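Local coordinates for protein PPR (Rhodospirillum centenum, PDB 1MZU) that forms the light-sensing photoactive yellow protein domain, carrying 4'-hydroxycinnamic acid, of a photoreceptor that probably acts as a sensor histidine kinase, at residues 106-114 with 121-129. Residues are numbered along the deposited sequence; the frame is centred on the assembly and turned at random.
Sequences APVRVQIRM and DRYWIFVRK
Two neighbouring strands of a PAS-fold sheet, forming the hairpin 107-116/122-128, meet here through two hydrogen-bonded pairs, Gln-111 with Arg-128 and Arg-113 with Phe-126. In the second, Phe-126 N gives a nearly straight bond to Arg-113 O (2.8 Å, 170° at the hydrogen); Arg-113 N returns one to Phe-126 O. That oxygen also receives a CA-H...O contact from Ile-112 CA at 3.4 Å. Gln-111 and Arg-128 likewise exchange N-H...O bonds in both directions.

On the face bearing these four side chains, Arg-128 CG stands between its own backbone N and carbonyl carbon (chi1 61°), and a bend at chi3 swings the guanidinium across the hairpin. Its NH2 comes to 3.6 Å from Arg-113 CB, while CG lies 3.8 Å from Gln-111 CB. An alanine in place of Arg-128 would probably uncover the CB atoms of Gln-111 and Arg-113. Arg-113 itself turns away to a salt bridge with Asp-94 on strand 94-102, the next strand of this five-stranded antiparallel PAS sheet.

The opposite face is apolar and buried. Ile-112 lies between Val-127 and Ile-125: its CD1 meets Val-127 CG2 at 3.9 Å, and its CG2, anti to the backbone N, reaches Ile-125 CG2 at 4.1 Å. Alongside, Met-114 CE packs on Ile-125 CG1 at 3.7 Å. Phe-80 of helix 78-89 covers Ile-112 and Met-114, whereas Val-127, which also touches Val-110 through CG1, has its side chain about 6 Å from the bound 4'-hydroxycinnamic acid.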
loop_
_atom_site.group_PDB
_atom_site.type_symbol
_atom_site.label_atom_id
_atom_site.label_comp_id
_atom_site.label_asym_id
_atom_site.label_seq_id
_atom_site.Cartn_x
_atom_site.Cartn_y
_atom_site.Cartn_z
ATOM N N ALA A 106 -13.522 -13.659 -0.222
ATOM C CA ALA A 106 -14.012 -13.295 1.110
ATOM C C ALA A 106 -13.330 -12.048 1.698
ATOM O O ALA A 106 -12.279 -11.640 1.203
ATOM C CB ALA A 106 -13.794 -14.489 2.043
ATOM N N PRO A 107 -13.973 -11.371 2.691
ATOM C CA PRO A 107 -13.391 -10.179 3.329
ATOM C C PRO A 107 -12.187 -10.529 4.220
ATOM O O PRO A 107 -12.298 -11.364 5.127
ATOM C CB PRO A 107 -14.554 -9.651 4.167
ATOM C CG PRO A 107 -15.726 -9.989 3.364
ATOM C CD PRO A 107 -15.423 -11.416 2.978
ATOM N N VAL A 108 -11.043 -9.905 3.927
ATOM C CA VAL A 108 -9.788 -10.114 4.665
ATOM C C VAL A 108 -9.526 -8.874 5.544
ATOM O O VAL A 108 -9.255 -7.786 5.023
ATOM C CB VAL A 108 -8.584 -10.340 3.683
ATOM C CG1 VAL A 108 -7.298 -10.663 4.443
ATOM C CG2 VAL A 108 -8.893 -11.461 2.700
ATOM N N ARG A 109 -9.613 -9.055 6.867
ATOM C CA ARG A 109 -9.385 -7.984 7.848
ATOM C C ARG A 109 -7.885 -7.730 8.029
ATOM O O ARG A 109 -7.130 -8.673 8.260
ATOM C CB ARG A 109 -10.042 -8.335 9.196
ATOM C CG ARG A 109 -10.053 -7.183 10.204
ATOM C CD ARG A 109 -11.119 -7.349 11.283
ATOM N NE ARG A 109 -11.058 -6.281 12.287
ATOM C CZ ARG A 109 -11.542 -5.046 12.138
ATOM N NH1 ARG A 109 -12.150 -4.674 11.015
ATOM N NH2 ARG A 109 -11.401 -4.166 13.119
ATOM N N VAL A 110 -7.465 -6.464 7.882
ATOM C CA VAL A 110 -6.053 -6.053 8.003
ATOM C C VAL A 110 -5.863 -4.790 8.852
ATOM O O VAL A 110 -6.810 -4.063 9.112
ATOM C CB VAL A 110 -5.392 -5.757 6.608
ATOM C CG1 VAL A 110 -5.194 -7.019 5.809
ATOM C CG2 VAL A 110 -6.229 -4.761 5.791
ATOM N N GLN A 111 -4.629 -4.566 9.298
ATOM C CA GLN A 111 -4.239 -3.373 10.055
ATOM C C GLN A 111 -3.278 -2.695 9.068
ATOM O O GLN A 111 -2.409 -3.354 8.489
ATOM C CB GLN A 111 -3.480 -3.712 11.347
ATOM C CG GLN A 111 -3.902 -4.976 12.116
ATOM C CD GLN A 111 -5.169 -4.828 12.936
ATOM O OE1 GLN A 111 -6.215 -5.397 12.599
ATOM N NE2 GLN A 111 -5.073 -4.093 14.049
ATOM N N ILE A 112 -3.466 -1.399 8.838
ATOM C CA ILE A 112 -2.643 -0.652 7.880
ATOM C C ILE A 112 -1.768 0.354 8.615
ATOM O O ILE A 112 -2.215 0.989 9.561
ATOM C CB ILE A 112 -3.551 0.112 6.839
ATOM C CG1 ILE A 112 -4.477 -0.855 6.086
ATOM C CG2 ILE A 112 -2.721 0.972 5.874
ATOM C CD1 ILE A 112 -3.795 -1.888 5.204
ATOM N N ARG A 113 -0.531 0.495 8.151
ATOM C CA ARG A 113 0.436 1.449 8.687
ATOM C C ARG A 113 0.997 2.188 7.476
ATOM O O ARG A 113 1.607 1.571 6.601
ATOM C CB ARG A 113 1.557 0.734 9.465
ATOM C CG ARG A 113 2.722 1.632 9.956
ATOM C CD ARG A 113 2.304 2.658 11.016
ATOM N NE ARG A 113 3.362 3.645 11.249
ATOM C CZ ARG A 113 3.428 4.471 12.292
ATOM N NH1 ARG A 113 2.494 4.458 13.236
ATOM N NH2 ARG A 113 4.455 5.302 12.406
ATOM N N MET A 114 0.761 3.496 7.427
ATOM C CA MET A 114 1.228 4.361 6.330
ATOM C C MET A 114 2.281 5.337 6.831
ATOM O O MET A 114 2.104 5.930 7.894
ATOM C CB MET A 114 0.068 5.184 5.760
ATOM C CG MET A 114 -0.963 4.423 4.972
ATOM S SD MET A 114 -2.065 5.540 4.101
ATOM C CE MET A 114 -1.718 5.063 2.525
ATOM N N ASP A 121 9.353 11.981 -2.336
ATOM C CA ASP A 121 8.178 11.660 -3.167
ATOM C C ASP A 121 7.754 10.184 -3.052
ATOM O O ASP A 121 6.801 9.769 -3.686
ATOM C CB ASP A 121 8.406 12.071 -4.652
ATOM C CG ASP A 121 7.169 11.861 -5.551
ATOM O OD1 ASP A 121 7.327 11.339 -6.678
ATOM O OD2 ASP A 121 6.040 12.210 -5.131
ATOM N N ARG A 122 8.443 9.403 -2.221
ATOM C CA ARG A 122 8.110 7.986 -2.041
ATOM C C ARG A 122 7.460 7.728 -0.686
ATOM O O ARG A 122 7.825 8.355 0.305
ATOM C CB ARG A 122 9.337 7.086 -2.263
ATOM C CG ARG A 122 9.925 7.151 -3.678
ATOM C CD ARG A 122 8.878 6.903 -4.778
ATOM N NE ARG A 122 9.218 7.572 -6.036
ATOM C CZ ARG A 122 10.066 7.094 -6.944
ATOM N NH1 ARG A 122 10.681 5.931 -6.749
ATOM N NH2 ARG A 122 10.293 7.772 -8.057
ATOM N N TYR A 123 6.443 6.863 -0.669
ATOM C CA TYR A 123 5.690 6.543 0.548
ATOM C C TYR A 123 5.441 5.048 0.686
ATOM O O TYR A 123 5.294 4.338 -0.308
ATOM C CB TYR A 123 4.334 7.276 0.546
ATOM C CG TYR A 123 4.426 8.770 0.346
ATOM C CD1 TYR A 123 4.346 9.334 -0.951
ATOM C CD2 TYR A 123 4.682 9.632 1.435
ATOM C CE1 TYR A 123 4.533 10.729 -1.162
ATOM C CE2 TYR A 123 4.868 11.039 1.234
ATOM C CZ TYR A 123 4.795 11.570 -0.066
ATOM O OH TYR A 123 4.996 12.917 -0.278
ATOM N N TRP A 124 5.318 4.601 1.929
ATOM C CA TRP A 124 5.100 3.199 2.251
ATOM C C TRP A 124 3.746 2.891 2.848
ATOM O O TRP A 124 3.196 3.678 3.624
ATOM C CB TRP A 124 6.152 2.706 3.238
ATOM C CG TRP A 124 7.498 2.508 2.662
ATOM C CD1 TRP A 124 8.572 3.317 2.820
ATOM C CD2 TRP A 124 7.916 1.435 1.819
ATOM N NE1 TRP A 124 9.649 2.831 2.116
ATOM C CE2 TRP A 124 9.277 1.669 1.493
ATOM C CE3 TRP A 124 7.277 0.288 1.305
ATOM C CZ2 TRP A 124 10.018 0.797 0.662
ATOM C CZ3 TRP A 124 8.008 -0.584 0.477
ATOM C CH2 TRP A 124 9.369 -0.322 0.167
ATOM N N ILE A 125 3.235 1.722 2.480
ATOM C CA ILE A 125 1.960 1.214 2.964
ATOM C C ILE A 125 2.262 -0.218 3.444
ATOM O O ILE A 125 2.648 -1.077 2.636
ATOM C CB ILE A 125 0.864 1.179 1.838
ATOM C CG1 ILE A 125 0.703 2.560 1.183
ATOM C CG2 ILE A 125 -0.474 0.686 2.427
ATOM C CD1 ILE A 125 -0.058 2.594 -0.149
ATOM N N PHE A 126 2.136 -0.447 4.754
ATOM C CA PHE A 126 2.371 -1.761 5.355
ATOM C C PHE A 126 1.053 -2.413 5.690
ATOM O O PHE A 126 0.143 -1.770 6.221
ATOM C CB PHE A 126 3.263 -1.663 6.596
ATOM C CG PHE A 126 4.624 -1.101 6.313
ATOM C CD1 PHE A 126 5.508 -1.785 5.463
ATOM C CD2 PHE A 126 5.017 0.134 6.857
ATOM C CE1 PHE A 126 6.776 -1.254 5.145
ATOM C CE2 PHE A 126 6.287 0.688 6.553
ATOM C CZ PHE A 126 7.173 -0.013 5.687
ATOM N N VAL A 127 0.938 -3.695 5.364
ATOM C CA VAL A 127 -0.314 -4.443 5.558
ATOM C C VAL A 127 -0.103 -5.675 6.454
ATOM O O VAL A 127 0.702 -6.542 6.130
ATOM C CB VAL A 127 -0.864 -4.908 4.154
ATOM C CG1 VAL A 127 -2.176 -5.640 4.272
ATOM C CG2 VAL A 127 -1.032 -3.729 3.199
ATOM N N ARG A 128 -0.839 -5.772 7.557
ATOM C CA ARG A 128 -0.688 -6.948 8.402
ATOM C C ARG A 128 -1.954 -7.721 8.721
ATOM O O ARG A 128 -2.986 -7.126 9.043
ATOM C CB ARG A 128 0.164 -6.676 9.657
ATOM C CG ARG A 128 -0.340 -5.645 10.637
ATOM C CD ARG A 128 0.668 -5.411 11.772
ATOM N NE ARG A 128 1.720 -4.462 11.390
ATOM C CZ ARG A 128 1.577 -3.136 11.356
ATOM N NH1 ARG A 128 0.419 -2.570 11.684
ATOM N NH2 ARG A 128 2.591 -2.371 10.973
ATOM N N LYS A 129 -1.840 -9.051 8.586
ATOM C CA LYS A 129 -2.877 -10.081 8.831
ATOM C C LYS A 129 -3.843 -10.371 7.667
ATOM O O LYS A 129 -3.676 -11.434 7.020
ATOM C CB LYS A 129 -3.561 -9.938 10.230
ATOM C CG LYS A 129 -5.078 -9.693 10.301
ATOM C CD LYS A 129 -5.620 -9.681 11.722
ATOM C CE LYS A 129 -6.714 -10.723 11.903
ATOM N NZ LYS A 129 -6.148 -12.080 11.679
ATOM O OXT LYS A 129 -4.703 -9.525 7.351
#